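Long-range contacts in peroxiredoxin (Clostridioides difficile, PDB 6TSB), which probably reduces peroxides through its peroxiredoxin domain and breaks down chitin through the glycoside hydrolase family 18 domain to which these contacts belong: residues A[59-64]-A[94-99]; A[90-95]-A[130-135]; A[134-139]-A[160-165]. All coordinates share one frame; numbering follows the deposited sequence.

Contact 1: residues A[59-64]-A[94-99]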
loop_
_atom_site.group_PDB
_atom_site.type_symbol
_atom_site.label_atom_id
_atom_site.label_comp_id
_atom_site.label_asym_id
_atom_site.label_seq_id
_atom_site.Cartn_x
_atom_site.Cartn_y
_atom_site.Cartn_z
ATOM N N PHE A 59 -16.673 -9.544 28.101
ATOM C CA PHE A 59 -18.057 -9.820 27.646
ATOM C C PHE A 59 -18.855 -8.515 27.640
ATOM O O PHE A 59 -18.948 -7.850 28.687
ATOM C CB PHE A 59 -18.754 -10.839 28.551
ATOM C CG PHE A 59 -20.187 -11.069 28.145
ATOM C CD1 PHE A 59 -20.493 -11.814 27.012
ATOM C CD2 PHE A 59 -21.231 -10.519 28.865
ATOM C CE1 PHE A 59 -21.808 -12.015 26.618
ATOM C CE2 PHE A 59 -22.548 -10.711 28.463
ATOM C CZ PHE A 59 -22.833 -11.448 27.336
ATOM N N ALA A 60 -19.488 -8.194 26.522
ATOM C CA ALA A 60 -20.406 -7.044 26.405
ATOM C C ALA A 60 -21.816 -7.504 25.993
ATOM O O ALA A 60 -21.978 -8.180 24.979
ATOM C CB ALA A 60 -19.797 -6.091 25.414
ATOM N N PHE A 61 -22.858 -7.145 26.756
ATOM C CA PHE A 61 -22.794 -6.386 28.002
ATOM C C PHE A 61 -23.743 -6.972 29.061
ATOM O O PHE A 61 -24.634 -7.698 28.711
ATOM C CB PHE A 61 -23.292 -4.951 27.806
ATOM C CG PHE A 61 -22.484 -4.083 26.888
ATOM C CD1 PHE A 61 -21.314 -3.500 27.327
ATOM C CD2 PHE A 61 -22.930 -3.797 25.607
ATOM C CE1 PHE A 61 -20.582 -2.676 26.483
ATOM C CE2 PHE A 61 -22.201 -2.966 24.769
ATOM C CZ PHE A 61 -21.025 -2.405 25.210
ATOM N N ALA A 62 -23.542 -6.671 30.341
ATOM C CA ALA A 62 -24.621 -6.701 31.355
ATOM C C ALA A 62 -25.357 -5.357 31.259
ATOM O O ALA A 62 -24.728 -4.395 30.781
ATOM C CB ALA A 62 -24.058 -6.966 32.723
ATOM N N GLU A 63 -26.634 -5.293 31.647
ATOM C CA GLU A 63 -27.430 -4.040 31.646
ATOM C C GLU A 63 -28.062 -3.803 33.032
ATOM O O GLU A 63 -27.926 -4.684 33.922
ATOM C CB GLU A 63 -28.445 -4.060 30.495
ATOM C CG GLU A 63 -27.838 -4.070 29.091
ATOM C CD GLU A 63 -26.797 -2.998 28.731
ATOM O OE1 GLU A 63 -26.580 -2.048 29.531
ATOM O OE2 GLU A 63 -26.179 -3.108 27.630
ATOM N N ILE A 64 -28.659 -2.613 33.230
ATOM C CA ILE A 64 -29.386 -2.196 34.473
ATOM C C ILE A 64 -30.877 -2.053 34.112
ATOM O O ILE A 64 -31.185 -1.353 33.147
ATOM C CB ILE A 64 -28.779 -0.904 35.079
ATOM C CG1 ILE A 64 -27.258 -0.968 35.195
ATOM C CG2 ILE A 64 -29.373 -0.561 36.443
ATOM C CD1 ILE A 64 -26.605 0.402 35.266
ATOM N N ILE A 94 -14.011 -10.925 31.897
ATOM C CA ILE A 94 -14.532 -9.673 32.482
ATOM C C ILE A 94 -15.909 -9.487 31.880
ATOM O O ILE A 94 -16.052 -9.814 30.688
ATOM C CB ILE A 94 -13.605 -8.491 32.131
ATOM C CG1 ILE A 94 -12.138 -8.792 32.438
ATOM C CG2 ILE A 94 -14.066 -7.199 32.804
ATOM C CD1 ILE A 94 -11.894 -9.204 33.852
ATOM N N VAL A 95 -16.836 -8.922 32.656
ATOM C CA VAL A 95 -18.134 -8.421 32.140
ATOM C C VAL A 95 -18.119 -6.896 32.190
ATOM O O VAL A 95 -17.818 -6.280 33.242
ATOM C CB VAL A 95 -19.337 -9.012 32.898
ATOM C CG1 VAL A 95 -20.638 -8.335 32.497
ATOM C CG2 VAL A 95 -19.446 -10.516 32.678
ATOM N N ALA A 96 -18.486 -6.332 31.061
ATOM C CA ALA A 96 -18.741 -4.905 30.875
ATOM C C ALA A 96 -20.224 -4.659 31.126
ATOM O O ALA A 96 -21.073 -5.390 30.552
ATOM C CB ALA A 96 -18.331 -4.483 29.494
ATOM N N ILE A 97 -20.498 -3.667 31.968
ATOM C CA ILE A 97 -21.866 -3.196 32.284
ATOM C C ILE A 97 -22.023 -1.882 31.550
ATOM O O ILE A 97 -21.209 -0.984 31.805
ATOM C CB ILE A 97 -22.021 -3.033 33.794
ATOM C CG1 ILE A 97 -21.757 -4.331 34.560
ATOM C CG2 ILE A 97 -23.387 -2.459 34.128
ATOM C CD1 ILE A 97 -21.654 -4.134 36.069
ATOM N N GLY A 98 -22.977 -1.785 30.637
ATOM C CA GLY A 98 -23.387 -0.487 30.085
ATOM C C GLY A 98 -23.233 -0.447 28.585
ATOM O O GLY A 98 -23.797 -1.336 27.918
ATOM N N GLY A 99 -22.541 0.580 28.078
ATOM C CA GLY A 99 -22.385 0.815 26.635
ATOM C C GLY A 99 -23.220 1.973 26.163
ATOM O O GLY A 99 -24.030 2.514 26.942
#
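Phe61 and Gly98 meet where two neighbouring parallel strands of the family 18 TIM barrel, 59-64 and 94-98, run side by side. The peptide bond before Phe61 is cis, a non-proline cis link as found in other family 18 chitinases, and one extra residue bulges there: Phe59 pairs with Val95, and the next firm pair is Ala62 with Ile97, three residues on in one strand against two in the other. Four backbone hydrogen bonds hold this register; Ala96 bonds twice to strand 59-64, its N to Phe59 O and its O to Ala62 N (2.8 Å).

The cis turn leaves the Phe61 ring between two layers. Its CG lies anti to the carbonyl carbon (chi1 -64°), which brings one face beneath Gly98 O, 3.2 Å above the ring plane near the rim. Ala60 CB covers the opposite face over its centre, and Ala96 O lies at the edge, in plane. Glycine suits both positions after Ile97: the backbone angles of Gly98 and Gly99 favour it, and Gly99 lies so close over Phe61 that bare backbone fits there.

The face of Phe59, Ala62, Val95 and Ile97 packs under the helices, Phe59 against 75-83 and Ala62 and Ile97 against 112-128. Ala62 CB sits 3.7 Å from Val95 CG1 and 4.0 Å from Ile97 CG1, short enough to let both branches close in. Ala60, on the other face, packs on Trp332 of the second subunit. On the same face of the Phe61 ring as Gly98 O, Gly99 CA makes a CH-pi contact 4.1 Å from the ring centroid.

Contact 2: residues A[90-95]-A[130-135]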
loop_
_atom_site.group_PDB
_atom_site.type_symbol
_atom_site.label_atom_id
_atom_site.label_comp_id
_atom_site.label_asym_id
_atom_site.label_seq_id
_atom_site.Cartn_x
_atom_site.Cartn_y
_atom_site.Cartn_z
ATOM N N SER A 90 -5.534 -19.299 32.656
ATOM C CA SER A 90 -4.985 -17.954 32.972
ATOM C C SER A 90 -5.758 -16.846 32.231
ATOM O O SER A 90 -5.467 -15.664 32.488
ATOM C CB SER A 90 -3.515 -17.910 32.625
ATOM O OG SER A 90 -3.333 -17.913 31.216
ATOM N N LEU A 91 -6.648 -17.190 31.291
ATOM C CA LEU A 91 -7.461 -16.181 30.568
ATOM C C LEU A 91 -8.341 -15.492 31.605
ATOM O O LEU A 91 -8.861 -16.187 32.515
ATOM C CB LEU A 91 -8.302 -16.830 29.468
ATOM C CG LEU A 91 -9.220 -15.894 28.694
ATOM C CD1 LEU A 91 -8.435 -14.996 27.763
ATOM C CD2 LEU A 91 -10.249 -16.674 27.897
ATOM N N LYS A 92 -8.417 -14.166 31.501
ATOM C CA LYS A 92 -9.232 -13.314 32.400
ATOM C C LYS A 92 -10.542 -13.049 31.667
ATOM O O LYS A 92 -10.485 -12.614 30.484
ATOM C CB LYS A 92 -8.493 -12.021 32.767
ATOM C CG LYS A 92 -7.441 -12.172 33.860
ATOM C CD LYS A 92 -6.586 -10.930 34.043
ATOM C CE LYS A 92 -5.972 -10.808 35.421
ATOM N NZ LYS A 92 -4.638 -11.443 35.500
ATOM N N VAL A 93 -11.660 -13.343 32.333
ATOM C CA VAL A 93 -13.006 -13.104 31.773
ATOM C C VAL A 93 -13.679 -11.997 32.591
ATOM O O VAL A 93 -13.928 -12.163 33.802
ATOM C CB VAL A 93 -13.827 -14.403 31.698
ATOM C CG1 VAL A 93 -15.130 -14.144 30.958
ATOM C CG2 VAL A 93 -13.038 -15.535 31.037
ATOM N N ILE A 94 -14.011 -10.925 31.897
ATOM C CA ILE A 94 -14.532 -9.673 32.482
ATOM C C ILE A 94 -15.909 -9.487 31.880
ATOM O O ILE A 94 -16.052 -9.814 30.688
ATOM C CB ILE A 94 -13.605 -8.491 32.131
ATOM C CG1 ILE A 94 -12.138 -8.792 32.438
ATOM C CG2 ILE A 94 -14.066 -7.199 32.804
ATOM C CD1 ILE A 94 -11.894 -9.204 33.852
ATOM N N VAL A 95 -16.836 -8.922 32.656
ATOM C CA VAL A 95 -18.134 -8.421 32.140
ATOM C C VAL A 95 -18.119 -6.896 32.190
ATOM O O VAL A 95 -17.818 -6.280 33.242
ATOM C CB VAL A 95 -19.337 -9.012 32.898
ATOM C CG1 VAL A 95 -20.638 -8.335 32.497
ATOM C CG2 VAL A 95 -19.446 -10.516 32.678
ATOM N N ALA A 130 -18.158 -16.944 38.443
ATOM C CA ALA A 130 -16.700 -17.013 38.706
ATOM C C ALA A 130 -15.955 -16.076 37.738
ATOM O O ALA A 130 -14.960 -16.523 37.127
ATOM C CB ALA A 130 -16.214 -18.440 38.573
ATOM N N LEU A 131 -16.396 -14.820 37.615
ATOM C CA LEU A 131 -15.706 -13.823 36.760
ATOM C C LEU A 131 -14.384 -13.425 37.410
ATOM O O LEU A 131 -14.246 -13.554 38.644
ATOM C CB LEU A 131 -16.573 -12.583 36.574
ATOM C CG LEU A 131 -17.952 -12.797 35.960
ATOM C CD1 LEU A 131 -18.610 -11.431 35.804
ATOM C CD2 LEU A 131 -17.854 -13.497 34.620
ATOM N N ASP A 132 -13.463 -12.937 36.597
ATOM C CA ASP A 132 -12.157 -12.387 37.046
ATOM C C ASP A 132 -12.334 -10.897 37.404
ATOM O O ASP A 132 -11.504 -10.342 38.149
ATOM C CB ASP A 132 -11.133 -12.645 35.951
ATOM C CG ASP A 132 -10.864 -14.124 35.736
ATOM O OD1 ASP A 132 -10.280 -14.741 36.663
ATOM O OD2 ASP A 132 -11.232 -14.642 34.643
ATOM N N GLY A 133 -13.388 -10.273 36.876
ATOM C CA GLY A 133 -13.880 -9.002 37.411
ATOM C C GLY A 133 -14.807 -8.305 36.450
ATOM O O GLY A 133 -15.502 -8.978 35.695
ATOM N N ILE A 134 -14.788 -6.980 36.470
ATOM C CA ILE A 134 -15.887 -6.168 35.889
ATOM C C ILE A 134 -15.299 -4.938 35.202
ATOM O O ILE A 134 -14.219 -4.443 35.622
ATOM C CB ILE A 134 -16.938 -5.841 36.990
ATOM C CG1 ILE A 134 -18.321 -5.617 36.381
ATOM C CG2 ILE A 134 -16.532 -4.688 37.906
ATOM C CD1 ILE A 134 -19.087 -6.905 36.188
ATOM N N ASP A 135 -16.004 -4.468 34.183
ATOM C CA ASP A 135 -15.650 -3.259 33.420
ATOM C C ASP A 135 -16.871 -2.356 33.479
ATOM O O ASP A 135 -17.979 -2.895 33.277
ATOM C CB ASP A 135 -15.257 -3.637 31.990
ATOM C CG ASP A 135 -14.824 -2.435 31.160
ATOM O OD1 ASP A 135 -13.970 -1.690 31.646
ATOM O OD2 ASP A 135 -15.338 -2.263 30.035
HETATM O O HOH W 1 -7.962 -16.124 35.241
#
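Asp132 reaches across to the backbone of Val93 and grips it at two points. Its own N donates to Val93 O at 2.9 Å, and its side chain returns to accept from Val93 N, so that one residue, still ahead of strand 133-137, continues the pairing of the parallel strands.

Followed outward, Asp132 CB lies 3.6 Å from Val93 O and also near Lys92 CB and Ile94 CD1. CG stands anti to the carbonyl carbon (chi1 -65°), which carries the carboxylate back over the neighbouring strand, near Lys92 CA. OD2 accepts the hydrogen bond of Val93 N at 2.7 Å, an almost straight bond (168°) that meets the oxygen on its anti side and 19° out of the carboxylate plane; Lys85 adds a long, weak ion pair to the same atom. OD1 turns to a water that also lies 2.9 Å from Leu91 O. A short acidic side chain suits this place, since it can stand in for a backbone carbonyl.

Farther along, Gly133 leaves room for Ile94 CD1, which rests 3.5 Å from Gly133 N. Ile94 CG2 lies over the peptide between Ile134 and Asp135. On the helix-facing side, Val95 CG2 presses tightly on Leu131 CD1 at 3.4 Å, with Met125 of helix 112-128 touching both. Asp135 N bonds to Val95 O, while its carboxylate turns to Ser176 and Tyr41. Ala130, the first residue past helix 112-128 to leave helical angles, forms a Schellman motif; the chain thus completes a beta-alpha-beta crossover of the TIM barrel, and Asp132, Gly133 and Asp135 open the DGxDxDxE signature of family 18 glycoside hydrolases.

Contact 3: residues A[134-139]-A[160-165]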
loop_
_atom_site.group_PDB
_atom_site.type_symbol
_atom_site.label_atom_id
_atom_site.label_comp_id
_atom_site.label_asym_id
_atom_site.label_seq_id
_atom_site.Cartn_x
_atom_site.Cartn_y
_atom_site.Cartn_z
ATOM N N ILE A 134 -14.788 -6.980 36.470
ATOM C CA ILE A 134 -15.887 -6.168 35.889
ATOM C C ILE A 134 -15.299 -4.938 35.202
ATOM O O ILE A 134 -14.219 -4.443 35.622
ATOM C CB ILE A 134 -16.938 -5.841 36.990
ATOM C CG1 ILE A 134 -18.321 -5.617 36.381
ATOM C CG2 ILE A 134 -16.532 -4.688 37.906
ATOM C CD1 ILE A 134 -19.087 -6.905 36.188
ATOM N N ASP A 135 -16.004 -4.468 34.183
ATOM C CA ASP A 135 -15.650 -3.259 33.420
ATOM C C ASP A 135 -16.871 -2.356 33.479
ATOM O O ASP A 135 -17.979 -2.895 33.277
ATOM C CB ASP A 135 -15.257 -3.637 31.990
ATOM C CG ASP A 135 -14.824 -2.435 31.160
ATOM O OD1 ASP A 135 -13.970 -1.690 31.646
ATOM O OD2 ASP A 135 -15.338 -2.263 30.035
ATOM N N ILE A 136 -16.706 -1.054 33.724
ATOM C CA ILE A 136 -17.881 -0.138 33.823
ATOM C C ILE A 136 -17.923 0.753 32.604
ATOM O O ILE A 136 -16.928 1.404 32.345
ATOM C CB ILE A 136 -17.821 0.644 35.135
ATOM C CG1 ILE A 136 -17.724 -0.315 36.324
ATOM C CG2 ILE A 136 -19.005 1.592 35.239
ATOM C CD1 ILE A 136 -18.943 -1.175 36.510
ATOM N N ASP A 137 -19.006 0.717 31.830
ATOM C CA ASP A 137 -19.123 1.465 30.554
ATOM C C ASP A 137 -20.260 2.472 30.661
ATOM O O ASP A 137 -21.202 2.409 29.875
ATOM C CB ASP A 137 -19.330 0.599 29.315
ATOM C CG ASP A 137 -18.151 -0.293 28.972
ATOM O OD1 ASP A 137 -17.480 -0.743 29.918
ATOM O OD2 ASP A 137 -17.933 -0.549 27.745
ATOM N N TRP A 138 -20.064 3.470 31.508
ATOM C CA TRP A 138 -20.971 4.636 31.615
ATOM C C TRP A 138 -20.569 5.666 30.553
ATOM O O TRP A 138 -19.426 6.178 30.618
ATOM C CB TRP A 138 -20.884 5.142 33.053
ATOM C CG TRP A 138 -21.855 6.207 33.425
ATOM C CD1 TRP A 138 -22.748 6.862 32.630
ATOM C CD2 TRP A 138 -21.951 6.790 34.727
ATOM N NE1 TRP A 138 -23.426 7.790 33.368
ATOM C CE2 TRP A 138 -22.965 7.759 34.663
ATOM C CE3 TRP A 138 -21.314 6.538 35.948
ATOM C CZ2 TRP A 138 -23.324 8.519 35.781
ATOM C CZ3 TRP A 138 -21.680 7.271 37.054
ATOM C CH2 TRP A 138 -22.665 8.257 36.967
ATOM N N GLU A 139 -21.460 5.931 29.592
ATOM C CA GLU A 139 -21.142 6.695 28.367
ATOM C C GLU A 139 -22.111 7.882 28.220
ATOM O O GLU A 139 -22.953 7.918 27.328
ATOM C CB GLU A 139 -21.116 5.713 27.181
ATOM C CG GLU A 139 -19.988 4.683 27.254
ATOM C CD GLU A 139 -19.760 3.810 26.022
ATOM O OE1 GLU A 139 -20.105 4.262 24.929
ATOM O OE2 GLU A 139 -19.222 2.675 26.158
ATOM N N LEU A 160 -17.250 7.608 43.851
ATOM C CA LEU A 160 -17.830 6.945 45.052
ATOM C C LEU A 160 -18.440 5.596 44.614
ATOM O O LEU A 160 -18.287 4.593 45.321
ATOM C CB LEU A 160 -18.845 7.891 45.712
ATOM C CG LEU A 160 -18.281 9.204 46.285
ATOM C CD1 LEU A 160 -19.408 10.201 46.527
ATOM C CD2 LEU A 160 -17.477 8.997 47.571
ATOM N N LEU A 161 -19.039 5.536 43.438
ATOM C CA LEU A 161 -19.549 4.247 42.917
ATOM C C LEU A 161 -18.378 3.256 42.799
ATOM O O LEU A 161 -18.476 2.134 43.308
ATOM C CB LEU A 161 -20.220 4.506 41.570
ATOM C CG LEU A 161 -20.804 3.262 40.918
ATOM C CD1 LEU A 161 -21.861 2.655 41.816
ATOM C CD2 LEU A 161 -21.379 3.594 39.552
ATOM N N LEU A 162 -17.303 3.659 42.126
ATOM C CA LEU A 162 -16.113 2.801 41.916
ATOM C C LEU A 162 -15.550 2.397 43.276
ATOM O O LEU A 162 -15.187 1.232 43.427
ATOM C CB LEU A 162 -15.092 3.562 41.063
ATOM C CG LEU A 162 -15.549 3.800 39.630
ATOM C CD1 LEU A 162 -14.713 4.864 38.948
ATOM C CD2 LEU A 162 -15.515 2.493 38.852
ATOM N N THR A 163 -15.519 3.320 44.234
ATOM C CA THR A 163 -15.040 3.054 45.612
ATOM C C THR A 163 -15.910 1.951 46.220
ATOM O O THR A 163 -15.352 1.025 46.824
ATOM C CB THR A 163 -15.061 4.315 46.496
ATOM O OG1 THR A 163 -14.044 5.184 46.010
ATOM C CG2 THR A 163 -14.798 4.058 47.970
ATOM N N ALA A 164 -17.230 2.074 46.089
ATOM C CA ALA A 164 -18.208 1.096 46.625
ATOM C C ALA A 164 -18.002 -0.272 45.959
ATOM O O ALA A 164 -17.960 -1.262 46.698
ATOM C CB ALA A 164 -19.614 1.611 46.459
ATOM N N ILE A 165 -17.781 -0.323 44.642
ATOM C CA ILE A 165 -17.483 -1.602 43.926
ATOM C C ILE A 165 -16.166 -2.197 44.448
ATOM O O ILE A 165 -16.133 -3.377 44.876
ATOM C CB ILE A 165 -17.486 -1.369 42.412
ATOM C CG1 ILE A 165 -18.816 -0.759 41.958
ATOM C CG2 ILE A 165 -17.165 -2.673 41.715
ATOM C CD1 ILE A 165 -18.903 -0.397 40.497
#
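The indole of Trp138 is the flat group here, and Leu161 of the helix meets its six-membered ring obliquely, with CD2 4.5 Å from Trp138 CZ3. The larger aromatic neighbours of the indole come from beyond the two segments: Phe105 stacks on it and Phe158 makes an edge-to-face pair with it. Trp138 CG is anti to its N (chi1 -172°), which stretches the indole toward helix 154-169. A broad ring suits this spot because it bridges a distance that a small side chain could not.

Nearer the middle, two isoleucines reach toward each other tip to tip, Ile136 CD1 lying 4.1 Å from Ile165 CD1. Leu162 CD2 comes up beside this pair, 4.4 Å from Ile136 CG1, and Ile134 CG2 touches Ile165 CG2 at the far end. Beta-branched Ile134 and Ile136 fit the extended strand, and Leu161 and Leu162, branched one carbon later, are at ease on the helix.

Strand and helix run nearly antiparallel, at 166°, with axes 11.5 Å apart, as expected of the first two elements in a beta-alpha-beta unit of the barrel. Phe118 of helix 112-128 packs on Leu161 and Ile165. Ile134, Ile136 and Trp138 present apolar side chains to the helix. No hydrogen bond crosses the interface, which implies cohesion by dispersion and by exclusion of water.

Overall arrangement
All three contacts are largely buried and lie in one part of the family 18 barrel. Contacts 1 and 2 share strand 92-98 and join it to its parallel neighbours, whereas contact 3 sets the outward side of strand 133-137 against helix 154-169. The chemistry follows: the first two rest on backbone hydrogen bonds with side chains packed around them, the third on aliphatic and aromatic carbon alone, over a much smaller area. Contact 2 has the one fully exposed touching residue, Lys92, and a water beside Asp132. Ile97 N probably bonds to Asp135 O, carrying the pairing of contact 2 onward into the residues of contact 1.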